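Local coordinates for protein probable ss-1,3-N-acetylglucosaminyltransferase (Staphylococcus aureus subsp. aureus N315, PDB 6H21) that is a probable glycosyltransferase, built from a family 2 glycosyltransferase domain of the GT-A fold followed by a helical linker domain, at residues D162-S167 and R267-G272; E250-I255 and K306-V311; Y274-L279 and Q321-K326. All blocks are in the same frame, centred on the assembly; numbering follows the deposited sequence.

From the N terminus, the chain first builds the mixed sheet of the GT-A fold; its 162-167 loop, between strands 134-142 and 177-179, waits about 100 residues for its partner 267-272. Contact 1 thus ties the family 2 region to helix 264-281 of the linker region. Contact 2 joins helix 242-256 to residues 306-311, the last part of helix 294-308 and the turn after it, opening before contact 1 closes, so the two cross. Contact 3 starts just after contact 1 ends, on the same helix, and crosses contact 2 by reaching the start of helix 324-332. A probable hydrogen bond between Tyr252 and Thr275 joins contacts 2 and 3 directly.

Contact 1 of 3, residues D162-S167 and R267-G272; sequences DIIDNS and RHQLAG
Ile164 and Gln269 make the closest approach: the CD1 methyl of Ile164 lies 3.2 Å from OE1 of Gln269 and 3.3 Å from its CD, so the end of the isoleucine rests on the carboxamide. Gln269 reaches the loop with CG anti to the backbone N (chi1 -177°) and an extended chain beyond it, while its OE1 accepts a hydrogen bond from Lys266 one turn earlier on the helix. Beside this, the CD2 methyl of Leu270 packs on both isoleucines, at 4.0 Å from CG2 of Ile163, whose side chain it crosses at about a right angle, and at 4.2 Å from CD1 of Ile164.

The two isoleucines are presented by a tight loop. OD2 of Asp162 accepts the backbone N of Asp165 at 3.0 Å through its anti lone pair, an Asx motif, and the backbone N of Asp162 gives a nearly straight bond of 2.6 Å to OD1 of Asn166. They tie Asp162 to Asp165 and Asn166, and a type I turn runs from Ile164 to Ser167. Further out, Ile163 also touches Met208, Tyr213 and Tyr261, and Leu270 leans on Ile255 of helix 242-256. The arrangement is mostly van der Waals packing, methyls on methyls and on a carboxamide, where an Asx-stabilised turn of the GT-A glycosyltransferase fold meets a helix flank of the linker region.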
ATOM      1  N   ASP C 162       1.880  36.422  10.045  1.00 43.20           N
ATOM      2  CA  ASP C 162       2.619  35.242  10.444  1.00 43.43           C
ATOM      3  C   ASP C 162       2.740  34.333   9.211  1.00 41.54           C
ATOM      4  O   ASP C 162       1.762  34.149   8.474  1.00 41.48           O
ATOM      5  CB  ASP C 162       1.899  34.569  11.620  1.00 45.13           C
ATOM      6  CG  ASP C 162       2.646  33.412  12.261  1.00 46.30           C
ATOM      7  OD1 ASP C 162       3.652  33.687  12.953  1.00 48.66           O
ATOM      8  OD2 ASP C 162       2.215  32.242  12.081  1.00 46.57           O
ATOM      9  N   ILE C 163       3.919  33.742   9.006  1.00 40.16           N
ATOM     10  CA  ILE C 163       4.137  32.852   7.866  1.00 39.22           C
ATOM     11  C   ILE C 163       3.077  31.731   7.881  1.00 39.08           C
ATOM     12  O   ILE C 163       2.443  31.465   6.869  1.00 38.93           O
ATOM     13  CB  ILE C 163       5.589  32.324   7.843  1.00 38.50           C
ATOM     14  CG1 ILE C 163       6.584  33.442   7.532  1.00 38.89           C
ATOM     15  CG2 ILE C 163       5.726  31.179   6.856  1.00 37.62           C
ATOM     16  CD1 ILE C 163       8.024  33.091   7.746  1.00 38.77           C
ATOM     17  N   ILE C 164       2.839  31.128   9.047  1.00 39.69           N
ATOM     18  CA  ILE C 164       1.988  29.963   9.149  1.00 39.90           C
ATOM     19  C   ILE C 164       0.503  30.367   9.199  1.00 40.78           C
ATOM     20  O   ILE C 164      -0.295  29.875   8.386  1.00 40.34           O
ATOM     21  CB  ILE C 164       2.439  29.086  10.333  1.00 40.58           C
ATOM     22  CG1 ILE C 164       3.778  28.422  10.000  1.00 39.59           C
ATOM     23  CG2 ILE C 164       1.383  28.056  10.707  1.00 41.02           C
ATOM     24  CD1 ILE C 164       4.459  27.794  11.185  1.00 40.02           C
ATOM     25  N   ASP C 165       0.121  31.268  10.104  1.00 41.72           N
ATOM     26  CA  ASP C 165      -1.280  31.632  10.274  1.00 43.23           C
ATOM     27  C   ASP C 165      -1.843  32.341   9.033  1.00 42.11           C
ATOM     28  O   ASP C 165      -3.042  32.343   8.845  1.00 42.55           O
ATOM     29  CB  ASP C 165      -1.508  32.569  11.463  1.00 46.03           C
ATOM     30  CG  ASP C 165      -1.080  32.030  12.818  1.00 48.47           C
ATOM     31  OD1 ASP C 165      -0.959  30.788  12.980  1.00 49.33           O
ATOM     32  OD2 ASP C 165      -0.887  32.867  13.720  1.00 52.65           O
ATOM     33  N   ASN C 166      -1.002  33.005   8.233  1.00 40.52           N
ATOM     34  CA  ASN C 166      -1.486  33.805   7.117  1.00 40.03           C
ATOM     35  C   ASN C 166      -1.053  33.179   5.789  1.00 38.78           C
ATOM     36  O   ASN C 166      -1.110  33.840   4.726  1.00 38.36           O
ATOM     37  CB  ASN C 166      -1.009  35.251   7.234  1.00 40.50           C
ATOM     38  CG  ASN C 166      -1.482  35.936   8.501  1.00 42.06           C
ATOM     39  OD1 ASN C 166      -0.673  36.237   9.387  1.00 42.68           O
ATOM     40  ND2 ASN C 166      -2.780  36.199   8.588  1.00 42.43           N
ATOM     41  N   SER C 167      -0.582  31.927   5.855  1.00 37.74           N
ATOM     42  CA  SER C 167      -0.456  31.071   4.687  1.00 36.86           C
ATOM     43  C   SER C 167       0.520  31.662   3.660  1.00 35.73           C
ATOM     44  O   SER C 167       0.263  31.572   2.467  1.00 34.79           O
ATOM     45  CB  SER C 167      -1.810  30.849   4.046  1.00 37.42           C
ATOM     46  OG  SER C 167      -2.667  30.112   4.906  1.00 38.64           O
ATOM     47  N   ARG C 267      12.342  26.107  13.380  1.00 36.60           N
ATOM     48  CA  ARG C 267      12.864  25.770  12.031  1.00 35.35           C
ATOM     49  C   ARG C 267      12.244  24.462  11.502  1.00 34.09           C
ATOM     50  O   ARG C 267      11.847  24.380  10.311  1.00 33.02           O
ATOM     51  CB  ARG C 267      14.392  25.716  12.084  1.00 35.68           C
ATOM     52  CG  ARG C 267      15.040  27.073  12.314  1.00 36.69           C
ATOM     53  CD  ARG C 267      16.484  26.941  12.734  1.00 37.40           C
ATOM     54  NE  ARG C 267      17.175  28.216  12.770  1.00 38.42           N
ATOM     55  CZ  ARG C 267      18.460  28.346  13.078  1.00 39.35           C
ATOM     56  NH1 ARG C 267      19.148  27.281  13.461  1.00 39.45           N
ATOM     57  NH2 ARG C 267      19.039  29.530  13.006  1.00 40.15           N
ATOM     58  N   HIS C 268      12.167  23.435  12.365  1.00 34.19           N
ATOM     59  CA  HIS C 268      11.513  22.166  12.033  1.00 33.49           C
ATOM     60  C   HIS C 268      10.073  22.416  11.585  1.00 33.13           C
ATOM     61  O   HIS C 268       9.603  21.823  10.628  1.00 32.25           O
ATOM     62  CB  HIS C 268      11.516  21.189  13.215  1.00 34.01           C
ATOM     63  CG  HIS C 268      12.862  20.685  13.623  1.00 34.39           C
ATOM     64  ND1 HIS C 268      13.868  20.425  12.706  1.00 34.05           N
ATOM     65  CD2 HIS C 268      13.361  20.361  14.841  1.00 35.34           C
ATOM     66  CE1 HIS C 268      14.942  19.996  13.350  1.00 34.63           C
ATOM     67  NE2 HIS C 268      14.649  19.930  14.662  1.00 35.35           N
ATOM     68  N   GLN C 269       9.375  23.299  12.302  1.00 34.16           N
ATOM     69  CA  GLN C 269       7.975  23.608  12.010  1.00 34.27           C
ATOM     70  C   GLN C 269       7.864  24.282  10.640  1.00 33.35           C
ATOM     71  O   GLN C 269       7.010  23.923   9.858  1.00 32.63           O
ATOM     72  CB  GLN C 269       7.368  24.517  13.072  1.00 36.00           C
ATOM     73  CG  GLN C 269       5.893  24.795  12.829  1.00 36.71           C
ATOM     74  CD  GLN C 269       5.378  25.894  13.722  1.00 38.89           C
ATOM     75  OE1 GLN C 269       5.983  26.963  13.842  1.00 40.69           O
ATOM     76  NE2 GLN C 269       4.251  25.631  14.362  1.00 40.06           N
ATOM     77  N   LEU C 270       8.714  25.283  10.380  1.00 33.14           N
ATOM     78  CA  LEU C 270       8.668  25.990   9.096  1.00 32.59           C
ATOM     79  C   LEU C 270       8.986  25.029   7.936  1.00 31.51           C
ATOM     80  O   LEU C 270       8.367  25.095   6.889  1.00 30.99           O
ATOM     81  CB  LEU C 270       9.656  27.156   9.145  1.00 32.98           C
ATOM     82  CG  LEU C 270       9.213  28.333  10.007  1.00 33.96           C
ATOM     83  CD1 LEU C 270      10.375  29.276  10.249  1.00 34.59           C
ATOM     84  CD2 LEU C 270       8.043  29.071   9.370  1.00 33.87           C
ATOM     85  N   ALA C 271       9.987  24.176   8.138  1.00 31.25           N
ATOM     86  CA  ALA C 271      10.417  23.186   7.172  1.00 30.58           C
ATOM     87  C   ALA C 271       9.278  22.195   6.868  1.00 30.15           C
ATOM     88  O   ALA C 271       9.062  21.843   5.711  1.00 29.39           O
ATOM     89  CB  ALA C 271      11.645  22.492   7.697  1.00 30.76           C
ATOM     90  N   GLY C 272       8.547  21.763   7.909  1.00 30.51           N
ATOM     91  CA  GLY C 272       7.384  20.880   7.762  1.00 30.36           C
ATOM     92  C   GLY C 272       6.238  21.539   7.007  1.00 30.55           C
ATOM     93  O   GLY C 272       5.550  20.913   6.177  1.00 30.03           O
TER

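Contact 2 of 3, residues E250-I255 and K306-V311; sequences EIYKAI and KTINKV
Tyr252 swings its ring toward the other segment with CG beside its own backbone N and anti to the carbonyl carbon (chi1 -74°), and Val311 sets CG1 anti to its backbone N (chi1 -177°), which leaves CG2 beside that N and directed at the ring. The result is a CH-pi contact: Val311 CG2 sits 3.5 Å from the centroid of the Tyr252 ring and only 10° off the ring normal, almost over the centre of one face. Its nearest ring atom is CG of Tyr252, also at 3.5 Å, while CG1 of Val311 reaches the CD1-CE1 side of the same ring. The two side chains meet at about a right angle.

Ile308 comes in at the phenol end. Its CD1 methyl approaches obliquely, 3.8 Å from OH of Tyr252 and 4.1 Å from CE2 of that ring. The valine and the isoleucine are held in step by a type I turn that carries the chain on from Ile308 to Val311, in which Val311 N bonds to Ile308 O at 2.9 Å.

Ile308 also rests on Leu327, Ile330 and Arg331 of helix 324-332, and Arg331 also takes the carbonyl of Val311. Tyr252 meets Leu278 and hydrogen-bonds through OH to Thr275, both of helix 264-281. The tyrosine therefore works two ways: its ring gives apolar and CH-pi contact to Ile308 and to the turn that follows helix 294-308, while its buried hydroxyl, beside an isoleucine methyl, has its polar need met by a threonine of a third helix.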
ATOM      1  N   GLU C 250      17.937  24.661  -1.429  1.00 33.88           N
ATOM      2  CA  GLU C 250      18.344  25.980  -0.947  1.00 34.95           C
ATOM      3  C   GLU C 250      17.243  26.615  -0.091  1.00 33.68           C
ATOM      4  O   GLU C 250      17.542  27.365   0.834  1.00 33.70           O
ATOM      5  CB  GLU C 250      18.751  26.887  -2.118  1.00 36.85           C
ATOM      6  CG  GLU C 250      19.980  26.390  -2.869  1.00 39.00           C
ATOM      7  CD  GLU C 250      21.291  26.416  -2.096  1.00 41.81           C
ATOM      8  OE1 GLU C 250      21.497  27.366  -1.306  1.00 44.92           O
ATOM      9  OE2 GLU C 250      22.125  25.480  -2.290  1.00 45.31           O
ATOM     10  N   ILE C 251      15.976  26.284  -0.380  1.00 32.49           N
ATOM     11  CA  ILE C 251      14.852  26.770   0.418  1.00 31.91           C
ATOM     12  C   ILE C 251      14.971  26.227   1.851  1.00 31.85           C
ATOM     13  O   ILE C 251      14.906  26.991   2.827  1.00 31.76           O
ATOM     14  CB  ILE C 251      13.519  26.421  -0.260  1.00 31.30           C
ATOM     15  CG1 ILE C 251      13.287  27.334  -1.471  1.00 31.54           C
ATOM     16  CG2 ILE C 251      12.360  26.461   0.728  1.00 30.94           C
ATOM     17  CD1 ILE C 251      12.222  26.832  -2.407  1.00 31.20           C
ATOM     18  N   TYR C 252      15.167  24.907   1.969  1.00 31.41           N
ATOM     19  CA  TYR C 252      15.321  24.262   3.280  1.00 31.49           C
ATOM     20  C   TYR C 252      16.544  24.800   4.028  1.00 32.71           C
ATOM     21  O   TYR C 252      16.440  25.063   5.224  1.00 32.75           O
ATOM     22  CB  TYR C 252      15.405  22.749   3.122  1.00 30.70           C
ATOM     23  CG  TYR C 252      14.087  22.109   2.801  1.00 29.77           C
ATOM     24  CD1 TYR C 252      13.060  22.117   3.726  1.00 29.52           C
ATOM     25  CD2 TYR C 252      13.869  21.502   1.578  1.00 29.32           C
ATOM     26  CE1 TYR C 252      11.848  21.492   3.463  1.00 29.05           C
ATOM     27  CE2 TYR C 252      12.664  20.893   1.288  1.00 28.76           C
ATOM     28  CZ  TYR C 252      11.653  20.888   2.239  1.00 28.57           C
ATOM     29  OH  TYR C 252      10.481  20.264   1.978  1.00 28.08           O
ATOM     30  N   LYS C 253      17.668  24.994   3.309  1.00 34.01           N
ATOM     31  CA  LYS C 253      18.904  25.555   3.869  1.00 35.58           C
ATOM     32  C   LYS C 253      18.637  26.957   4.439  1.00 35.44           C
ATOM     33  O   LYS C 253      19.103  27.256   5.531  1.00 35.91           O
ATOM     34  CB  LYS C 253      20.043  25.617   2.844  1.00 37.52           C
ATOM     35  CG  LYS C 253      20.627  24.265   2.436  1.00 38.69           C
ATOM     36  CD  LYS C 253      22.111  24.274   2.131  1.00 40.83           C
ATOM     37  CE  LYS C 253      22.471  24.726   0.726  1.00 42.10           C
ATOM     38  N   ALA C 254      17.864  27.778   3.719  1.00 34.41           N
ATOM     39  CA  ALA C 254      17.529  29.156   4.142  1.00 34.73           C
ATOM     40  C   ALA C 254      16.715  29.135   5.438  1.00 34.51           C
ATOM     41  O   ALA C 254      16.924  29.955   6.323  1.00 35.03           O
ATOM     42  CB  ALA C 254      16.791  29.921   3.065  1.00 34.27           C
ATOM     43  N   ILE C 255      15.789  28.184   5.549  1.00 33.67           N
ATOM     44  CA  ILE C 255      14.982  28.058   6.749  1.00 33.78           C
ATOM     45  C   ILE C 255      15.876  27.694   7.940  1.00 34.55           C
ATOM     46  O   ILE C 255      15.794  28.295   9.017  1.00 35.10           O
ATOM     47  CB  ILE C 255      13.867  27.027   6.530  1.00 32.91           C
ATOM     48  CG1 ILE C 255      12.806  27.574   5.577  1.00 32.43           C
ATOM     49  CG2 ILE C 255      13.276  26.576   7.861  1.00 33.24           C
ATOM     50  CD1 ILE C 255      11.761  26.558   5.185  1.00 31.76           C
ATOM     51  N   LYS C 306      16.815  12.403  -2.554  1.00 30.94           N
ATOM     52  CA  LYS C 306      18.120  13.009  -2.134  1.00 31.69           C
ATOM     53  C   LYS C 306      17.924  14.357  -1.409  1.00 31.30           C
ATOM     54  O   LYS C 306      18.572  14.644  -0.377  1.00 32.01           O
ATOM     55  CB  LYS C 306      19.013  13.193  -3.362  1.00 33.32           C
ATOM     56  CG  LYS C 306      19.725  11.939  -3.863  1.00 34.62           C
ATOM     57  CD  LYS C 306      20.830  12.244  -4.893  1.00 36.91           C
ATOM     58  N   THR C 307      17.074  15.221  -1.957  1.00 30.87           N
ATOM     59  CA  THR C 307      16.805  16.539  -1.377  1.00 31.09           C
ATOM     60  C   THR C 307      16.056  16.427  -0.037  1.00 30.56           C
ATOM     61  O   THR C 307      16.404  17.136   0.945  1.00 30.20           O
ATOM     62  CB  THR C 307      15.996  17.409  -2.340  1.00 31.34           C
ATOM     63  OG1 THR C 307      16.781  17.578  -3.523  1.00 33.17           O
ATOM     64  CG2 THR C 307      15.632  18.756  -1.762  1.00 31.49           C
ATOM     65  N   ILE C 308      14.993  15.603   0.003  1.00 29.91           N
ATOM     66  CA  ILE C 308      14.186  15.531   1.234  1.00 29.98           C
ATOM     67  C   ILE C 308      15.012  14.897   2.362  1.00 29.72           C
ATOM     68  O   ILE C 308      14.826  15.256   3.519  1.00 29.25           O
ATOM     69  CB  ILE C 308      12.834  14.825   1.008  1.00 30.26           C
ATOM     70  CG1 ILE C 308      11.974  15.600   0.014  1.00 31.07           C
ATOM     71  CG2 ILE C 308      12.081  14.627   2.315  1.00 30.47           C
ATOM     72  CD1 ILE C 308      11.586  16.967   0.529  1.00 31.82           C
ATOM     73  N   ASN C 309      15.974  14.026   2.017  1.00 29.91           N
ATOM     74  CA  ASN C 309      16.755  13.311   3.028  1.00 30.26           C
ATOM     75  C   ASN C 309      17.817  14.210   3.649  1.00 31.20           C
ATOM     76  O   ASN C 309      18.486  13.801   4.572  1.00 31.83           O
ATOM     77  CB  ASN C 309      17.356  12.010   2.500  1.00 30.34           C
ATOM     78  CG  ASN C 309      16.333  10.892   2.562  1.00 29.84           C
ATOM     79  OD1 ASN C 309      15.478  10.892   3.439  1.00 29.82           O
ATOM     80  ND2 ASN C 309      16.362   9.994   1.598  1.00 29.74           N
ATOM     81  N   LYS C 310      17.959  15.432   3.143  1.00 31.48           N
ATOM     82  CA  LYS C 310      18.797  16.421   3.799  1.00 32.47           C
ATOM     83  C   LYS C 310      17.968  17.236   4.801  1.00 31.91           C
ATOM     84  O   LYS C 310      18.508  18.069   5.515  1.00 32.75           O
ATOM     85  CB  LYS C 310      19.447  17.312   2.746  1.00 33.64           C
ATOM     86  CG  LYS C 310      20.470  16.606   1.879  1.00 34.89           C
ATOM     87  CD  LYS C 310      20.946  17.496   0.745  1.00 36.24           C
ATOM     88  CE  LYS C 310      21.858  16.767  -0.213  1.00 37.77           C
ATOM     89  NZ  LYS C 310      22.308  17.677  -1.288  1.00 39.89           N
ATOM     90  N   VAL C 311      16.655  17.014   4.835  1.00 30.83           N
ATOM     91  CA  VAL C 311      15.792  17.749   5.734  1.00 30.82           C
ATOM     92  C   VAL C 311      15.644  16.897   6.986  1.00 30.74           C
ATOM     93  O   VAL C 311      15.380  15.713   6.882  1.00 30.32           O
ATOM     94  CB  VAL C 311      14.442  18.084   5.080  1.00 30.26           C
ATOM     95  CG1 VAL C 311      13.573  18.922   5.997  1.00 30.55           C
ATOM     96  CG2 VAL C 311      14.640  18.765   3.742  1.00 30.25           C
TER

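Contact 3 of 3, residues Y274-L279 and Q321-K326; sequences YTTRLL and QIFNLK
The start of helix 324-332, with Phe323 at its N-cap position, packs on helix 264-281 in the helical linker region of the protein. Leu279 and Phe323 carry the contact. The ring of Phe323 takes CB of Leu279 over the centre of one face, a CH-pi contact 4.1 Å from the centroid and 8° off the ring normal; its opposite face meets CG1 of the adjacent Ile322 toward the rim, so the ring lies between the two residues. The leucine's CD1 methyl reaches past the ring to its root, 3.7 Å from CB of Phe323. The side chains run past each other in opposite directions, so that the base of each lies against the outer part of the other. CG2 of Thr276, one turn back, adds an oblique contact with the ring at 4.4 Å from CE2 of Phe323.

Lys326 adds a second contact with Leu279. Its fully extended chain, with CG anti to the backbone N (chi1 -176°), brings CD to 4.4 Å from CD2 of Leu279 and carries NZ on to a water. That water accepts from Lys326 NZ at 2.6 Å and donates to the Leu279 carbonyl O at 2.7 Å, bridging the two segments. The ammonium group also forms a salt bridge with Asp342 and bonds to the carbonyl of Lys285, which probably balances its charge in a buried setting.

Asn324 bonds to Asn289 and Lys343 of a second subunit. Lys326 packs on Ala341 of helix 335-344, while helix 264-281 touches both helix 242-256, through Leu278 on Tyr244, and helix 324-332, through Leu279 on Ile330.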
ATOM      1  N   TYR C 274       6.631  23.899   4.850  1.00 30.44           N
ATOM      2  CA  TYR C 274       7.069  24.041   3.457  1.00 29.89           C
ATOM      3  C   TYR C 274       6.898  22.690   2.740  1.00 29.23           C
ATOM      4  O   TYR C 274       6.460  22.645   1.585  1.00 28.88           O
ATOM      5  CB  TYR C 274       8.499  24.580   3.297  1.00 30.08           C
ATOM      6  CG  TYR C 274       8.804  24.752   1.835  1.00 29.95           C
ATOM      7  CD1 TYR C 274       8.334  25.852   1.141  1.00 30.28           C
ATOM      8  CD2 TYR C 274       9.388  23.732   1.110  1.00 29.64           C
ATOM      9  CE1 TYR C 274       8.505  25.973  -0.232  1.00 30.35           C
ATOM     10  CE2 TYR C 274       9.527  23.820  -0.268  1.00 29.90           C
ATOM     11  CZ  TYR C 274       9.092  24.945  -0.946  1.00 30.15           C
ATOM     12  OH  TYR C 274       9.236  25.029  -2.308  1.00 30.36           O
ATOM     13  N   THR C 275       7.264  21.600   3.421  1.00 28.87           N
ATOM     14  CA  THR C 275       7.123  20.262   2.859  1.00 28.45           C
ATOM     15  C   THR C 275       5.658  20.024   2.455  1.00 28.55           C
ATOM     16  O   THR C 275       5.390  19.492   1.387  1.00 28.31           O
ATOM     17  CB  THR C 275       7.659  19.184   3.813  1.00 28.26           C
ATOM     18  OG1 THR C 275       9.061  19.379   4.030  1.00 28.20           O
ATOM     19  CG2 THR C 275       7.425  17.793   3.262  1.00 27.86           C
ATOM     20  N   THR C 276       4.719  20.424   3.317  1.00 29.13           N
ATOM     21  CA  THR C 276       3.290  20.317   3.046  1.00 29.67           C
ATOM     22  C   THR C 276       2.949  21.086   1.766  1.00 29.87           C
ATOM     23  O   THR C 276       2.301  20.555   0.871  1.00 29.66           O
ATOM     24  CB  THR C 276       2.438  20.800   4.229  1.00 30.41           C
ATOM     25  OG1 THR C 276       2.801  20.044   5.387  1.00 30.59           O
ATOM     26  CG2 THR C 276       0.947  20.669   3.991  1.00 30.97           C
ATOM     27  N   ARG C 277       3.403  22.338   1.682  1.00 30.24           N
ATOM     28  CA  ARG C 277       3.187  23.157   0.493  1.00 30.68           C
ATOM     29  C   ARG C 277       3.748  22.447  -0.751  1.00 30.05           C
ATOM     30  O   ARG C 277       3.110  22.452  -1.813  1.00 30.09           O
ATOM     31  CB  ARG C 277       3.816  24.543   0.679  1.00 31.49           C
ATOM     32  CG  ARG C 277       3.723  25.440  -0.548  1.00 32.51           C
ATOM     33  CD  ARG C 277       4.994  25.423  -1.366  1.00 33.30           C
ATOM     34  NE  ARG C 277       4.704  25.786  -2.749  1.00 35.05           N
ATOM     35  CZ  ARG C 277       5.336  25.288  -3.807  1.00 35.65           C
ATOM     36  NH1 ARG C 277       4.895  25.590  -5.019  1.00 37.66           N
ATOM     37  NH2 ARG C 277       6.381  24.478  -3.651  1.00 35.01           N
ATOM     38  N   LEU C 278       4.938  21.857  -0.631  1.00 29.46           N
ATOM     39  CA  LEU C 278       5.605  21.207  -1.757  1.00 29.51           C
ATOM     40  C   LEU C 278       4.791  19.998  -2.258  1.00 29.76           C
ATOM     41  O   LEU C 278       4.596  19.783  -3.467  1.00 29.74           O
ATOM     42  CB  LEU C 278       7.008  20.794  -1.306  1.00 29.14           C
ATOM     43  CG  LEU C 278       7.868  20.103  -2.351  1.00 29.16           C
ATOM     44  CD1 LEU C 278       8.149  21.034  -3.507  1.00 29.58           C
ATOM     45  CD2 LEU C 278       9.171  19.615  -1.747  1.00 29.07           C
ATOM     46  N   LEU C 279       4.323  19.184  -1.320  1.00 30.05           N
ATOM     47  CA  LEU C 279       3.501  18.016  -1.642  1.00 30.52           C
ATOM     48  C   LEU C 279       2.153  18.434  -2.243  1.00 31.69           C
ATOM     49  O   LEU C 279       1.625  17.708  -3.073  1.00 32.20           O
ATOM     50  CB  LEU C 279       3.313  17.183  -0.372  1.00 30.48           C
ATOM     51  CG  LEU C 279       4.566  16.434   0.075  1.00 29.94           C
ATOM     52  CD1 LEU C 279       4.344  15.755   1.411  1.00 30.06           C
ATOM     53  CD2 LEU C 279       4.992  15.414  -0.977  1.00 29.93           C
ATOM     54  N   GLN C 321      -1.090  15.326   8.077  1.00 36.19           N
ATOM     55  CA  GLN C 321      -0.861  13.899   8.326  1.00 37.48           C
ATOM     56  C   GLN C 321      -1.373  13.031   7.166  1.00 35.82           C
ATOM     57  O   GLN C 321      -0.859  11.955   6.994  1.00 34.93           O
ATOM     58  CB  GLN C 321      -1.403  13.441   9.687  1.00 41.05           C
ATOM     59  CG  GLN C 321      -0.392  13.597  10.829  1.00 43.74           C
ATOM     60  CD  GLN C 321       1.048  13.231  10.507  1.00 45.72           C
ATOM     61  OE1 GLN C 321       1.424  12.057  10.494  1.00 51.80           O
ATOM     62  NE2 GLN C 321       1.887  14.229  10.247  1.00 46.16           N
ATOM     63  N   ILE C 322      -2.321  13.498   6.355  1.00 36.02           N
ATOM     64  CA  ILE C 322      -2.698  12.727   5.168  1.00 36.19           C
ATOM     65  C   ILE C 322      -1.457  12.420   4.308  1.00 34.00           C
ATOM     66  O   ILE C 322      -1.495  11.490   3.525  1.00 33.15           O
ATOM     67  CB  ILE C 322      -3.775  13.413   4.305  1.00 37.82           C
ATOM     68  CG1 ILE C 322      -3.375  14.829   3.897  1.00 38.50           C
ATOM     69  CG2 ILE C 322      -5.127  13.381   4.985  1.00 40.12           C
ATOM     70  CD1 ILE C 322      -4.243  15.412   2.802  1.00 39.97           C
ATOM     71  N   PHE C 323      -0.387  13.223   4.401  1.00 32.87           N
ATOM     72  CA  PHE C 323       0.761  13.035   3.521  1.00 31.63           C
ATOM     73  C   PHE C 323       1.823  12.120   4.143  1.00 30.73           C
ATOM     74  O   PHE C 323       2.930  12.001   3.558  1.00 30.06           O
ATOM     75  CB  PHE C 323       1.382  14.381   3.132  1.00 31.81           C
ATOM     76  CG  PHE C 323       0.532  15.216   2.209  1.00 32.61           C
ATOM     77  CD1 PHE C 323       0.197  14.756   0.949  1.00 32.80           C
ATOM     78  CD2 PHE C 323       0.092  16.471   2.591  1.00 33.19           C
ATOM     79  CE1 PHE C 323      -0.608  15.507   0.108  1.00 33.59           C
ATOM     80  CE2 PHE C 323      -0.703  17.224   1.745  1.00 33.80           C
ATOM     81  CZ  PHE C 323      -1.067  16.730   0.513  1.00 33.88           C
ATOM     82  N   ASN C 324       1.535  11.522   5.308  1.00 30.60           N
ATOM     83  CA  ASN C 324       2.567  10.787   6.079  1.00 30.06           C
ATOM     84  C   ASN C 324       3.221   9.703   5.208  1.00 28.99           C
ATOM     85  O   ASN C 324       4.417   9.568   5.217  1.00 28.66           O
ATOM     86  CB  ASN C 324       2.047  10.186   7.401  1.00 30.65           C
ATOM     87  CG  ASN C 324       1.145   8.951   7.311  1.00 31.19           C
ATOM     88  OD1 ASN C 324       0.215   8.871   6.502  1.00 31.27           O
ATOM     89  ND2 ASN C 324       1.346   7.991   8.207  1.00 31.30           N
ATOM     90  N   LEU C 325       2.409   8.899   4.520  1.00 28.88           N
ATOM     91  CA  LEU C 325       2.873   7.761   3.702  1.00 28.11           C
ATOM     92  C   LEU C 325       3.651   8.257   2.483  1.00 27.68           C
ATOM     93  O   LEU C 325       4.736   7.741   2.183  1.00 27.26           O
ATOM     94  CB  LEU C 325       1.661   6.934   3.255  1.00 28.43           C
ATOM     95  CG  LEU C 325       1.965   5.788   2.288  1.00 28.13           C
ATOM     96  CD1 LEU C 325       2.971   4.821   2.879  1.00 27.45           C
ATOM     97  CD2 LEU C 325       0.688   5.062   1.905  1.00 28.91           C
ATOM     98  N   LYS C 326       3.112   9.262   1.794  1.00 27.95           N
ATOM     99  CA  LYS C 326       3.759   9.788   0.561  1.00 28.00           C
ATOM    100  C   LYS C 326       5.164  10.303   0.900  1.00 27.50           C
ATOM    101  O   LYS C 326       6.140   9.951   0.242  1.00 27.29           O
ATOM    102  CB  LYS C 326       2.884  10.836  -0.131  1.00 28.61           C
ATOM    103  CG  LYS C 326       3.446  11.336  -1.456  1.00 28.88           C
ATOM    104  CD  LYS C 326       2.465  12.116  -2.275  1.00 29.67           C
ATOM    105  CE  LYS C 326       3.034  12.483  -3.634  1.00 30.14           C
ATOM    106  NZ  LYS C 326       1.995  12.997  -4.551  1.00 31.01           N
TER
HETATM  107  O   HOH W   1       1.215  15.059  -3.177  1.00 39.84           O